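Local structure of glyoxylate-induced Protein (Pseudomonas aeruginosa, 1SQ4) at residues A[115-120]-A[179-184]; A[137-142]-A[215-220]; A[101-106]-A[110-115]. The protein is of unknown function but has the double-barrel architecture of a bicupin and may act as a ureidoglycine aminohydrolase. All coordinates share one frame; numbering follows the deposited sequence.

Contact 1 of 3, residues A[115-120]-A[179-184]; sequences GGYAFI and TRFVDM. With SCN (thiocyanate ion), chain D.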
ATOM      1  N   GLY A 115      40.368 -14.855   7.604  1.00 13.09           N
ATOM      2  CA  GLY A 115      40.483 -14.788   6.162  1.00 10.69           C
ATOM      3  C   GLY A 115      40.573 -16.207   5.627  1.00 10.12           C
ATOM      4  O   GLY A 115      40.389 -16.453   4.435  1.00  8.58           O
ATOM      5  N   GLY A 116      40.843 -17.148   6.532  1.00 10.36           N
ATOM      6  CA  GLY A 116      40.970 -18.550   6.162  1.00  8.39           C
ATOM      7  C   GLY A 116      39.721 -19.159   5.561  1.00  7.61           C
ATOM      8  O   GLY A 116      38.640 -19.078   6.143  1.00  9.14           O
ATOM      9  N   TYR A 117      39.875 -19.790   4.403  1.00  7.02           N
ATOM     10  CA  TYR A 117      38.748 -20.411   3.697  1.00  6.33           C
ATOM     11  C   TYR A 117      38.951 -21.921   3.591  1.00  4.87           C
ATOM     12  O   TYR A 117      40.003 -22.388   3.173  1.00  5.24           O
ATOM     13  CB  TYR A 117      38.647 -19.790   2.299  1.00  6.68           C
ATOM     14  CG  TYR A 117      37.427 -20.145   1.464  1.00  5.94           C
ATOM     15  CD1 TYR A 117      36.382 -19.235   1.302  1.00  5.02           C
ATOM     16  CD2 TYR A 117      37.377 -21.333   0.742  1.00  5.10           C
ATOM     17  CE1 TYR A 117      35.327 -19.486   0.428  1.00  4.45           C
ATOM     18  CE2 TYR A 117      36.330 -21.597  -0.134  1.00  6.42           C
ATOM     19  CZ  TYR A 117      35.308 -20.666  -0.293  1.00  6.28           C
ATOM     20  OH  TYR A 117      34.301 -20.917  -1.203  1.00  7.30           O
ATOM     21  N   ALA A 118      37.935 -22.686   3.957  1.00  5.27           N
ATOM     22  CA  ALA A 118      38.046 -24.134   3.899  1.00  5.08           C
ATOM     23  C   ALA A 118      36.803 -24.785   3.303  1.00  3.94           C
ATOM     24  O   ALA A 118      35.681 -24.442   3.668  1.00  5.14           O
ATOM     25  CB  ALA A 118      38.311 -24.685   5.299  1.00  3.17           C
ATOM     26  N   PHE A 119      37.015 -25.708   2.368  1.00  3.83           N
ATOM     27  CA  PHE A 119      35.921 -26.427   1.725  1.00  3.79           C
ATOM     28  C   PHE A 119      35.968 -27.882   2.160  1.00  5.32           C
ATOM     29  O   PHE A 119      36.973 -28.578   1.988  1.00  6.99           O
ATOM     30  CB  PHE A 119      36.017 -26.346   0.201  1.00  3.03           C
ATOM     31  CG  PHE A 119      34.981 -27.177  -0.508  1.00  4.03           C
ATOM     32  CD1 PHE A 119      35.315 -28.413  -1.051  1.00  4.94           C
ATOM     33  CD2 PHE A 119      33.652 -26.760  -0.563  1.00  2.44           C
ATOM     34  CE1 PHE A 119      34.342 -29.223  -1.626  1.00  3.08           C
ATOM     35  CE2 PHE A 119      32.675 -27.563  -1.133  1.00  1.09           C
ATOM     36  CZ  PHE A 119      33.023 -28.797  -1.665  1.00  2.59           C
ATOM     37  N   ILE A 120      34.863 -28.338   2.722  1.00  5.47           N
ATOM     38  CA  ILE A 120      34.774 -29.690   3.217  1.00  5.04           C
ATOM     39  C   ILE A 120      33.775 -30.416   2.360  1.00  3.74           C
ATOM     40  O   ILE A 120      32.639 -29.995   2.258  1.00  5.00           O
ATOM     41  CB  ILE A 120      34.292 -29.670   4.658  1.00  5.41           C
ATOM     42  CG1 ILE A 120      35.196 -28.753   5.475  1.00  5.91           C
ATOM     43  CG2 ILE A 120      34.273 -31.056   5.239  1.00  5.57           C
ATOM     44  CD1 ILE A 120      34.770 -28.650   6.910  1.00  8.05           C
ATOM     45  N   THR A 179      36.311 -12.505  -5.842  1.00 16.66           N
ATOM     46  CA  THR A 179      37.341 -13.465  -5.498  1.00 15.95           C
ATOM     47  C   THR A 179      36.687 -14.836  -5.421  1.00 14.88           C
ATOM     48  O   THR A 179      35.747 -15.040  -4.661  1.00 14.42           O
ATOM     49  CB  THR A 179      37.996 -13.137  -4.158  1.00 17.97           C
ATOM     50  OG1 THR A 179      37.799 -14.230  -3.250  1.00 19.63           O
ATOM     51  CG2 THR A 179      37.407 -11.867  -3.580  1.00 18.25           C
ATOM     52  N   ARG A 180      37.185 -15.772  -6.223  1.00 14.97           N
ATOM     53  CA  ARG A 180      36.635 -17.123  -6.291  1.00 14.22           C
ATOM     54  C   ARG A 180      37.607 -18.159  -5.757  1.00 13.61           C
ATOM     55  O   ARG A 180      38.822 -17.954  -5.772  1.00 15.19           O
ATOM     56  CB  ARG A 180      36.269 -17.443  -7.737  1.00 15.75           C
ATOM     57  CG  ARG A 180      35.264 -16.472  -8.308  1.00 17.91           C
ATOM     58  CD  ARG A 180      35.091 -16.640  -9.799  1.00 20.81           C
ATOM     59  NE  ARG A 180      34.095 -15.703 -10.310  1.00 24.34           N
ATOM     60  CZ  ARG A 180      33.928 -15.412 -11.594  1.00 26.52           C
ATOM     61  NH1 ARG A 180      34.693 -15.987 -12.514  1.00 29.05           N
ATOM     62  NH2 ARG A 180      33.000 -14.538 -11.958  1.00 28.73           N
ATOM     63  N   PHE A 181      37.069 -19.283  -5.304  1.00 12.12           N
ATOM     64  CA  PHE A 181      37.896 -20.334  -4.733  1.00 12.62           C
ATOM     65  C   PHE A 181      37.797 -21.628  -5.514  1.00 12.60           C
ATOM     66  O   PHE A 181      38.388 -22.643  -5.141  1.00 11.85           O
ATOM     67  CB  PHE A 181      37.463 -20.575  -3.293  1.00 12.75           C
ATOM     68  CG  PHE A 181      37.452 -19.335  -2.462  1.00 12.81           C
ATOM     69  CD1 PHE A 181      38.512 -19.046  -1.610  1.00 12.50           C
ATOM     70  CD2 PHE A 181      36.400 -18.430  -2.562  1.00 11.75           C
ATOM     71  CE1 PHE A 181      38.531 -17.876  -0.867  1.00 11.77           C
ATOM     72  CE2 PHE A 181      36.405 -17.256  -1.826  1.00 12.71           C
ATOM     73  CZ  PHE A 181      37.475 -16.975  -0.975  1.00 13.50           C
ATOM     74  N   VAL A 182      37.050 -21.580  -6.605  1.00 13.16           N
ATOM     75  CA  VAL A 182      36.854 -22.747  -7.436  1.00 15.49           C
ATOM     76  C   VAL A 182      36.765 -22.362  -8.899  1.00 17.34           C
ATOM     77  O   VAL A 182      36.214 -21.326  -9.247  1.00 16.96           O
ATOM     78  CB  VAL A 182      35.570 -23.485  -7.039  1.00 14.53           C
ATOM     79  CG1 VAL A 182      35.140 -24.420  -8.144  1.00 17.17           C
ATOM     80  CG2 VAL A 182      35.810 -24.268  -5.764  1.00 16.31           C
ATOM     81  N   ASP A 183      37.311 -23.213  -9.756  1.00 20.04           N
ATOM     82  CA  ASP A 183      37.283 -22.958 -11.175  1.00 22.52           C
ATOM     83  C   ASP A 183      35.853 -23.057 -11.687  1.00 24.24           C
ATOM     84  O   ASP A 183      35.181 -24.069 -11.491  1.00 25.44           O
ATOM     85  CB  ASP A 183      38.157 -23.965 -11.901  1.00 24.90           C
ATOM     86  CG  ASP A 183      38.521 -23.505 -13.277  1.00 28.45           C
ATOM     87  OD1 ASP A 183      37.599 -23.160 -14.050  1.00 28.66           O
ATOM     88  OD2 ASP A 183      39.734 -23.482 -13.591  1.00 32.19           O
HETATM   89  N   MSE A 184      35.401 -21.999 -12.353  1.00 25.20           N
HETATM   90  CA  MSE A 184      34.053 -21.937 -12.898  1.00 26.97           C
HETATM   91  C   MSE A 184      33.710 -23.122 -13.763  1.00 23.84           C
HETATM   92  O   MSE A 184      32.544 -23.381 -14.039  1.00 22.74           O
HETATM   93  CB  MSE A 184      33.888 -20.674 -13.732  1.00 35.21           C
HETATM   94  CG  MSE A 184      34.085 -19.395 -12.955  1.00 47.01           C
HETATM   95 SE   MSE A 184      32.566 -18.948 -11.840  1.00 63.18          SE
HETATM   96  CE  MSE A 184      33.268 -19.525 -10.112  1.00 56.75           C
TER
HETATM   97  S   SCN D 302      29.874 -14.020  -7.410  1.00 21.55           S
HETATM   98  C   SCN D 302      30.321 -14.114  -9.039  1.00 21.86           C
HETATM   99  N   SCN D 302      30.626 -14.145 -10.132  1.00 22.45           N
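The rings of Tyr117 and Phe181 lie flat against one another and illustrate how a single aromatic stack can join two otherwise separate pieces of chain. Their planes are only 3° from parallel, and the Tyr117 ring centroid sits 3.4 Å from the Phe181 ring centroid, so this is a face-to-face stack with little lateral offset. The rings are not in the same rotational setting. Their CG-to-CZ axes diverge by roughly 120°, which places the CB stem of Tyr117 beside CE1 of Phe181 and the CB stem of Phe181 against CE2 of Tyr117, 3.5 Å away. Tyr117 has CG anti to its backbone nitrogen and beside the carbonyl carbon (chi1 -172°), whereas Phe181 has CG beside the backbone nitrogen, and these two settings let the rings meet face to face. The phenol oxygen passes beyond the stack to a hydrogen bond with Val193 O, which ties the far end of the Tyr117 ring to the second barrel as well.

Arg180 turns away from the stack. Its extended chain carries NH2 to a hydrogen bond of 3.0 Å with the nitrogen of a thiocyanate ion, probably from the crystallisation liquor, while the selenium of Met184 lies 3.6 Å above one face of the guanidinium.

Tyr117 belongs to strand 116-120, set between strands 90-98 and 157-160 in the first barrel's sheet, and also packs on Val93. Phe181 lies in the loop between strands 176-179 and 191-198, with Glu161 and Ile164 as further neighbours.

Contact 2 of 3, residues A[137-142]-A[215-220]; sequences RFHWIR and GLYVLE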
ATOM      1  N   ARG A 137      35.978 -16.812  15.709  1.00  9.15           N
ATOM      2  CA  ARG A 137      34.673 -16.720  15.093  1.00  8.14           C
ATOM      3  C   ARG A 137      34.744 -17.006  13.611  1.00  7.33           C
ATOM      4  O   ARG A 137      35.571 -16.439  12.892  1.00  8.61           O
ATOM      5  CB  ARG A 137      34.088 -15.332  15.354  1.00  8.86           C
ATOM      6  CG  ARG A 137      34.049 -14.963  16.843  1.00  8.03           C
ATOM      7  CD  ARG A 137      33.376 -13.628  17.060  1.00 10.77           C
ATOM      8  NE  ARG A 137      32.984 -13.452  18.449  1.00 12.92           N
ATOM      9  CZ  ARG A 137      33.827 -13.158  19.429  1.00 13.43           C
ATOM     10  NH1 ARG A 137      35.116 -12.993  19.171  1.00 12.22           N
ATOM     11  NH2 ARG A 137      33.384 -13.063  20.674  1.00 14.89           N
ATOM     12  N   PHE A 138      33.880 -17.902  13.154  1.00  6.54           N
ATOM     13  CA  PHE A 138      33.854 -18.257  11.743  1.00  6.45           C
ATOM     14  C   PHE A 138      32.452 -18.501  11.215  1.00  5.79           C
ATOM     15  O   PHE A 138      31.515 -18.700  11.980  1.00  6.39           O
ATOM     16  CB  PHE A 138      34.697 -19.511  11.480  1.00  3.71           C
ATOM     17  CG  PHE A 138      34.191 -20.750  12.179  1.00  2.07           C
ATOM     18  CD1 PHE A 138      34.433 -20.948  13.533  1.00  1.36           C
ATOM     19  CD2 PHE A 138      33.544 -21.756  11.462  1.00  1.91           C
ATOM     20  CE1 PHE A 138      34.033 -22.114  14.158  1.00  1.00           C
ATOM     21  CE2 PHE A 138      33.138 -22.925  12.082  1.00  1.00           C
ATOM     22  CZ  PHE A 138      33.391 -23.109  13.424  1.00  1.00           C
ATOM     23  N   HIS A 139      32.337 -18.493   9.890  1.00  5.44           N
ATOM     24  CA  HIS A 139      31.074 -18.731   9.213  1.00  4.91           C
ATOM     25  C   HIS A 139      31.056 -20.173   8.746  1.00  4.83           C
ATOM     26  O   HIS A 139      32.064 -20.686   8.276  1.00  6.80           O
ATOM     27  CB  HIS A 139      30.914 -17.807   7.999  1.00  2.39           C
ATOM     28  CG  HIS A 139      30.544 -16.400   8.348  1.00  2.22           C
ATOM     29  ND1 HIS A 139      29.408 -15.788   7.868  1.00  1.00           N
ATOM     30  CD2 HIS A 139      31.170 -15.476   9.119  1.00  1.78           C
ATOM     31  CE1 HIS A 139      29.349 -14.551   8.325  1.00  2.42           C
ATOM     32  NE2 HIS A 139      30.407 -14.338   9.087  1.00  3.29           N
ATOM     33  N   TRP A 140      29.906 -20.823   8.872  1.00  4.14           N
ATOM     34  CA  TRP A 140      29.772 -22.208   8.458  1.00  2.97           C
ATOM     35  C   TRP A 140      28.568 -22.316   7.522  1.00  4.66           C
ATOM     36  O   TRP A 140      27.415 -22.238   7.942  1.00  6.52           O
ATOM     37  CB  TRP A 140      29.604 -23.084   9.702  1.00  3.53           C
ATOM     38  CG  TRP A 140      29.534 -24.580   9.472  1.00  3.00           C
ATOM     39  CD1 TRP A 140      29.717 -25.246   8.298  1.00  4.02           C
ATOM     40  CD2 TRP A 140      29.181 -25.577  10.445  1.00  2.43           C
ATOM     41  NE1 TRP A 140      29.487 -26.597   8.474  1.00  4.20           N
ATOM     42  CE2 TRP A 140      29.153 -26.824   9.787  1.00  1.77           C
ATOM     43  CE3 TRP A 140      28.874 -25.536  11.818  1.00  1.96           C
ATOM     44  CZ2 TRP A 140      28.836 -28.015  10.437  1.00  1.54           C
ATOM     45  CZ3 TRP A 140      28.557 -26.730  12.467  1.00  1.00           C
ATOM     46  CH2 TRP A 140      28.540 -27.946  11.772  1.00  1.00           C
ATOM     47  N   ILE A 141      28.848 -22.493   6.240  1.00  4.26           N
ATOM     48  CA  ILE A 141      27.802 -22.598   5.249  1.00  3.04           C
ATOM     49  C   ILE A 141      27.580 -24.058   4.846  1.00  3.81           C
ATOM     50  O   ILE A 141      28.508 -24.734   4.401  1.00  3.48           O
ATOM     51  CB  ILE A 141      28.180 -21.744   4.041  1.00  1.45           C
ATOM     52  CG1 ILE A 141      28.414 -20.310   4.500  1.00  2.25           C
ATOM     53  CG2 ILE A 141      27.086 -21.786   3.014  1.00  1.00           C
ATOM     54  CD1 ILE A 141      29.062 -19.420   3.477  1.00  4.62           C
ATOM     55  N   ARG A 142      26.345 -24.534   4.995  1.00  5.19           N
ATOM     56  CA  ARG A 142      26.012 -25.923   4.676  1.00  6.21           C
ATOM     57  C   ARG A 142      25.016 -26.119   3.550  1.00  5.85           C
ATOM     58  O   ARG A 142      24.160 -25.269   3.302  1.00  8.15           O
ATOM     59  CB  ARG A 142      25.468 -26.641   5.923  1.00  6.67           C
ATOM     60  CG  ARG A 142      26.489 -26.796   7.047  1.00  6.34           C
ATOM     61  CD  ARG A 142      25.859 -27.200   8.372  1.00  6.09           C
ATOM     62  NE  ARG A 142      25.475 -28.611   8.470  1.00  5.26           N
ATOM     63  CZ  ARG A 142      24.235 -29.064   8.333  1.00  5.15           C
ATOM     64  NH1 ARG A 142      23.244 -28.217   8.082  1.00  6.70           N
ATOM     65  NH2 ARG A 142      23.981 -30.357   8.480  1.00  3.63           N
ATOM     66  N   GLY A 215      22.421 -15.834  -0.857  1.00  6.34           N
ATOM     67  CA  GLY A 215      22.614 -14.938   0.261  1.00  4.72           C
ATOM     68  C   GLY A 215      23.823 -14.056   0.117  1.00  4.63           C
ATOM     69  O   GLY A 215      24.764 -14.385  -0.601  1.00  6.29           O
ATOM     70  N   LEU A 216      23.776 -12.923   0.807  1.00  3.90           N
ATOM     71  CA  LEU A 216      24.852 -11.940   0.813  1.00  3.81           C
ATOM     72  C   LEU A 216      25.109 -11.547   2.248  1.00  3.01           C
ATOM     73  O   LEU A 216      24.175 -11.211   2.960  1.00  4.21           O
ATOM     74  CB  LEU A 216      24.430 -10.694   0.038  1.00  3.24           C
ATOM     75  CG  LEU A 216      24.634 -10.682  -1.465  1.00  5.19           C
ATOM     76  CD1 LEU A 216      24.350 -12.037  -2.067  1.00  3.18           C
ATOM     77  CD2 LEU A 216      23.717  -9.623  -2.069  1.00  6.42           C
ATOM     78  N   TYR A 217      26.365 -11.588   2.676  1.00  3.45           N
ATOM     79  CA  TYR A 217      26.707 -11.194   4.042  1.00  3.94           C
ATOM     80  C   TYR A 217      27.814 -10.152   3.967  1.00  3.63           C
ATOM     81  O   TYR A 217      28.939 -10.461   3.591  1.00  3.86           O
ATOM     82  CB  TYR A 217      27.177 -12.400   4.867  1.00  2.38           C
ATOM     83  CG  TYR A 217      27.497 -12.055   6.304  1.00  1.00           C
ATOM     84  CD1 TYR A 217      28.666 -11.387   6.635  1.00  1.00           C
ATOM     85  CD2 TYR A 217      26.595 -12.346   7.329  1.00  1.57           C
ATOM     86  CE1 TYR A 217      28.935 -11.011   7.944  1.00  1.00           C
ATOM     87  CE2 TYR A 217      26.857 -11.975   8.650  1.00  1.00           C
ATOM     88  CZ  TYR A 217      28.035 -11.305   8.944  1.00  1.14           C
ATOM     89  OH  TYR A 217      28.317 -10.943  10.242  1.00  1.92           O
ATOM     90  N   VAL A 218      27.501  -8.919   4.331  1.00  3.82           N
ATOM     91  CA  VAL A 218      28.501  -7.869   4.250  1.00  5.16           C
ATOM     92  C   VAL A 218      29.625  -8.084   5.257  1.00  5.09           C
ATOM     93  O   VAL A 218      29.409  -8.033   6.463  1.00  5.66           O
ATOM     94  CB  VAL A 218      27.863  -6.486   4.474  1.00  5.83           C
ATOM     95  CG1 VAL A 218      28.873  -5.396   4.182  1.00  4.39           C
ATOM     96  CG2 VAL A 218      26.640  -6.339   3.585  1.00  5.28           C
ATOM     97  N   LEU A 219      30.826  -8.324   4.744  1.00  5.07           N
ATOM     98  CA  LEU A 219      31.988  -8.540   5.588  1.00  5.62           C
ATOM     99  C   LEU A 219      32.655  -7.231   5.992  1.00  6.23           C
ATOM    100  O   LEU A 219      33.181  -7.105   7.097  1.00  5.05           O
ATOM    101  CB  LEU A 219      33.029  -9.418   4.879  1.00  4.13           C
ATOM    102  CG  LEU A 219      32.732 -10.913   4.763  1.00  4.29           C
ATOM    103  CD1 LEU A 219      33.897 -11.625   4.108  1.00  1.00           C
ATOM    104  CD2 LEU A 219      32.458 -11.486   6.147  1.00  3.79           C
ATOM    105  N   GLU A 220      32.628  -6.254   5.100  1.00  8.75           N
ATOM    106  CA  GLU A 220      33.270  -4.990   5.372  1.00 10.17           C
ATOM    107  C   GLU A 220      32.704  -3.848   4.569  1.00 10.21           C
ATOM    108  O   GLU A 220      32.311  -4.020   3.417  1.00 12.47           O
ATOM    109  CB  GLU A 220      34.751  -5.124   5.067  1.00 10.73           C
ATOM    110  CG  GLU A 220      35.509  -3.837   5.034  1.00 15.43           C
ATOM    111  CD  GLU A 220      36.926  -4.049   4.568  1.00 19.34           C
ATOM    112  OE1 GLU A 220      37.107  -4.773   3.559  1.00 20.24           O
ATOM    113  OE2 GLU A 220      37.859  -3.496   5.201  1.00 21.91           O
TER
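His139 points one corner of its imidazole at the flat of the Tyr217 ring, a clear case of T-shaped packing. The CE1 atom stands 3.3 Å above the Tyr217 plane, over its centre, and is nearly equidistant from the six ring carbons; its separation from Tyr217 CZ is 3.6 Å. The planes meet at 80°, and the His139 and Tyr217 ring centroids are 4.5 Å apart, so a C-H edge is directed into the pi cloud. The two residues reach this position by different rotamers. In Tyr217, CG stands opposite the backbone nitrogen across the CA-CB bond (chi1 -178°), which sends the phenol ring out from its strand. His139 instead has CG beside the nitrogen and anti to the carbonyl carbon (chi1 -77°), and this torsion, together with the ring's own rotation about the next bond, leaves CE1 as the atom nearest Tyr217. A hydrogen bond joins its ND1 to Gln70 NE2 on the adjacent strand 69-76, which would limit rotation of the imidazole.

This edge-to-face pair lies between the two barrels of the bicupin, with strand 136-144 of the first meeting strand 212-220 of the second. The CA atoms of His139 and Tyr217 are 10.1 Å apart and no hydrogen bond passes between the segments, so the sheets meet through side chains.

Ile72 packs on both rings, and Tyr7 adds to the surroundings of Tyr217. Leu219 brings its CD2 to 4.6 Å from His139 NE2 and touches Phe95; together with Glu220 it forms a classic beta bulge opposite Arg259.

Contact 3 of 3, residues A[101-106]-A[110-115]; sequences LSLTLQ and HAMQPG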
ATOM      1  N   LEU A 101      41.438 -20.616  14.029  1.00 13.80           N
ATOM      2  CA  LEU A 101      40.757 -21.893  14.132  1.00 11.97           C
ATOM      3  C   LEU A 101      41.704 -22.995  13.697  1.00 11.46           C
ATOM      4  O   LEU A 101      42.534 -22.806  12.808  1.00 11.03           O
ATOM      5  CB  LEU A 101      39.503 -21.902  13.247  1.00 11.84           C
ATOM      6  CG  LEU A 101      38.499 -23.061  13.351  1.00 11.01           C
ATOM      7  CD1 LEU A 101      38.003 -23.179  14.776  1.00 11.06           C
ATOM      8  CD2 LEU A 101      37.320 -22.815  12.421  1.00  8.98           C
ATOM      9  N   SER A 102      41.584 -24.145  14.347  1.00 11.62           N
ATOM     10  CA  SER A 102      42.414 -25.296  14.027  1.00 11.23           C
ATOM     11  C   SER A 102      41.510 -26.344  13.391  1.00 11.31           C
ATOM     12  O   SER A 102      40.631 -26.898  14.052  1.00 12.05           O
ATOM     13  CB  SER A 102      43.055 -25.842  15.301  1.00 12.26           C
ATOM     14  OG  SER A 102      43.892 -26.948  15.036  1.00  9.79           O
ATOM     15  N   LEU A 103      41.721 -26.596  12.102  1.00 10.78           N
ATOM     16  CA  LEU A 103      40.925 -27.573  11.357  1.00 10.79           C
ATOM     17  C   LEU A 103      41.735 -28.794  10.954  1.00 11.66           C
ATOM     18  O   LEU A 103      42.819 -28.679  10.385  1.00 11.16           O
ATOM     19  CB  LEU A 103      40.349 -26.941  10.082  1.00  9.69           C
ATOM     20  CG  LEU A 103      39.667 -27.891   9.084  1.00  6.85           C
ATOM     21  CD1 LEU A 103      38.402 -28.433   9.702  1.00  8.65           C
ATOM     22  CD2 LEU A 103      39.354 -27.175   7.793  1.00  5.37           C
ATOM     23  N   THR A 104      41.196 -29.968  11.247  1.00 12.13           N
ATOM     24  CA  THR A 104      41.848 -31.208  10.871  1.00 14.02           C
ATOM     25  C   THR A 104      40.966 -31.761   9.759  1.00 15.70           C
ATOM     26  O   THR A 104      39.888 -32.303  10.010  1.00 15.33           O
ATOM     27  CB  THR A 104      41.912 -32.183  12.056  1.00 12.90           C
ATOM     28  OG1 THR A 104      42.694 -31.600  13.100  1.00 16.00           O
ATOM     29  CG2 THR A 104      42.543 -33.486  11.642  1.00 12.48           C
ATOM     30  N   LEU A 105      41.419 -31.593   8.523  1.00 17.49           N
ATOM     31  CA  LEU A 105      40.654 -32.042   7.380  1.00 20.08           C
ATOM     32  C   LEU A 105      41.462 -32.988   6.520  1.00 22.83           C
ATOM     33  O   LEU A 105      42.571 -32.666   6.098  1.00 22.52           O
ATOM     34  CB  LEU A 105      40.215 -30.833   6.554  1.00 20.44           C
ATOM     35  CG  LEU A 105      39.307 -31.114   5.360  1.00 19.95           C
ATOM     36  CD1 LEU A 105      38.021 -31.711   5.864  1.00 19.43           C
ATOM     37  CD2 LEU A 105      39.035 -29.835   4.579  1.00 19.89           C
ATOM     38  N   GLN A 106      40.898 -34.163   6.260  1.00 26.12           N
ATOM     39  CA  GLN A 106      41.576 -35.150   5.434  1.00 30.07           C
ATOM     40  C   GLN A 106      42.959 -35.449   5.983  1.00 30.52           C
ATOM     41  O   GLN A 106      43.960 -35.341   5.271  1.00 30.33           O
ATOM     42  CB  GLN A 106      41.706 -34.632   3.996  1.00 32.48           C
ATOM     43  CG  GLN A 106      40.985 -35.496   2.976  1.00 34.66           C
ATOM     44  CD  GLN A 106      39.477 -35.517   3.205  1.00 35.30           C
ATOM     45  OE1 GLN A 106      39.002 -35.750   4.324  1.00 35.19           O
ATOM     46  NE2 GLN A 106      38.718 -35.291   2.136  1.00 34.62           N
ATOM     47  N   HIS A 110      45.210 -27.792   9.768  1.00 24.20           N
ATOM     48  CA  HIS A 110      45.433 -26.453   9.235  1.00 22.80           C
ATOM     49  C   HIS A 110      45.223 -25.383  10.282  1.00 22.41           C
ATOM     50  O   HIS A 110      44.242 -25.407  11.017  1.00 22.42           O
ATOM     51  CB  HIS A 110      44.487 -26.154   8.075  1.00 22.05           C
ATOM     52  CG  HIS A 110      44.545 -27.155   6.973  1.00 21.49           C
ATOM     53  ND1 HIS A 110      43.866 -28.353   7.025  1.00 20.33           N
ATOM     54  CD2 HIS A 110      45.215 -27.150   5.797  1.00 20.19           C
ATOM     55  CE1 HIS A 110      44.115 -29.043   5.929  1.00 20.82           C
ATOM     56  NE2 HIS A 110      44.933 -28.335   5.167  1.00 21.07           N
ATOM     57  N   ALA A 111      46.148 -24.438  10.341  1.00 22.23           N
ATOM     58  CA  ALA A 111      46.031 -23.340  11.278  1.00 22.31           C
ATOM     59  C   ALA A 111      45.405 -22.216  10.469  1.00 22.96           C
ATOM     60  O   ALA A 111      46.088 -21.550   9.684  1.00 23.60           O
ATOM     61  CB  ALA A 111      47.398 -22.929  11.792  1.00 21.64           C
HETATM   62  N   MSE A 112      44.103 -22.020  10.649  1.00 23.06           N
HETATM   63  CA  MSE A 112      43.378 -20.990   9.913  1.00 23.12           C
HETATM   64  C   MSE A 112      43.357 -19.642  10.625  1.00 22.41           C
HETATM   65  O   MSE A 112      42.938 -19.543  11.775  1.00 24.03           O
HETATM   66  CB  MSE A 112      41.938 -21.442   9.662  1.00 23.25           C
HETATM   67  CG  MSE A 112      41.816 -22.854   9.149  1.00 25.17           C
HETATM   68 SE   MSE A 112      40.114 -23.215   8.312  1.00 32.12          SE
HETATM   69  CE  MSE A 112      39.131 -23.776   9.865  1.00 30.34           C
ATOM     70  N   GLN A 113      43.807 -18.606   9.930  1.00 21.40           N
ATOM     71  CA  GLN A 113      43.823 -17.254  10.478  1.00 20.22           C
ATOM     72  C   GLN A 113      42.628 -16.515   9.896  1.00 18.89           C
ATOM     73  O   GLN A 113      42.015 -16.977   8.935  1.00 18.55           O
ATOM     74  CB  GLN A 113      45.100 -16.538  10.066  1.00 21.60           C
ATOM     75  CG  GLN A 113      46.371 -17.227  10.521  1.00 25.85           C
ATOM     76  CD  GLN A 113      46.464 -17.300  12.027  1.00 29.58           C
ATOM     77  OE1 GLN A 113      46.231 -16.299  12.725  1.00 30.71           O
ATOM     78  NE2 GLN A 113      46.817 -18.477  12.546  1.00 30.64           N
ATOM     79  N   PRO A 114      42.265 -15.362  10.472  1.00 18.04           N
ATOM     80  CA  PRO A 114      41.116 -14.660   9.895  1.00 17.00           C
ATOM     81  C   PRO A 114      41.369 -14.490   8.399  1.00 15.26           C
ATOM     82  O   PRO A 114      42.453 -14.065   7.981  1.00 15.64           O
ATOM     83  CB  PRO A 114      41.106 -13.342  10.660  1.00 15.34           C
ATOM     84  CG  PRO A 114      41.578 -13.771  12.021  1.00 16.36           C
ATOM     85  CD  PRO A 114      42.758 -14.664  11.670  1.00 17.60           C
ATOM     86  N   GLY A 115      40.368 -14.855   7.604  1.00 13.09           N
ATOM     87  CA  GLY A 115      40.483 -14.788   6.162  1.00 10.69           C
ATOM     88  C   GLY A 115      40.573 -16.207   5.627  1.00 10.12           C
ATOM     89  O   GLY A 115      40.389 -16.453   4.435  1.00  8.58           O
TER
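Leu101 and Met112, and likewise Leu103 and His110, form antiparallel hydrogen-bonded pairs, with Ser102 and Ala111 as the non-hydrogen-bonded pair between them, and the short strand axes approach to 4.9 Å with their directions 150° apart. Each hydrogen-bonded pair exchanges two backbone bonds, N to O in both directions; the one from His110 N to Leu103 O measures 2.6 Å. A CA-H...O contact from Ser102 CA to His110 O supplements this ladder.

Leu101, Leu103, His110 and Met112 send their side chains to one face of the sheet. The selenomethionine at 112 bends at its last torsion (chi3 -89°), which turns the terminal methyl back across the neighbouring strand. That CE touches Leu101 CD2 at 3.3 Å and also meets Leu103 CB, so one methyl spans two leucines, while the Leu101 and Met112 side chains run alongside each other. His110, nearer the turn, presents the edge of its imidazole to the other strand: CE1 is 3.9 Å from Leu105 O, close to the ring plane. On the other face, Ser102 and Ala111 stand toward the more solvent-accessible side.

The leucine and selenomethionine side of the first face continues inward, with Met112 and Leu103 packing on Ala118 and Leu101 on Phe138. Two adjacent antiparallel strands joined by a short turn make a beta hairpin, here part of the first cupin barrel, with one face directed to the barrel interior.

Overall arrangement
Contacts 1 and 2 both join the first barrel to the second, their centres 13 Å apart, and their first-barrel segments belong to the same sheet. Each depends on one pair of rings without a direct hydrogen bond across it, parallel in contact 1 and perpendicular in contact 2. Contact 2 is the deeply buried one, near the centre of the chain, whereas contact 1 is partly buried, its second partner lying in a loop. Contact 3 stays within the first barrel and lies farther out; backbone hydrogen bonds and apolar side chains on one face do there what ring stacking does between the barrels. It shares Gly115 with contact 1 and touches both others by apolar packing.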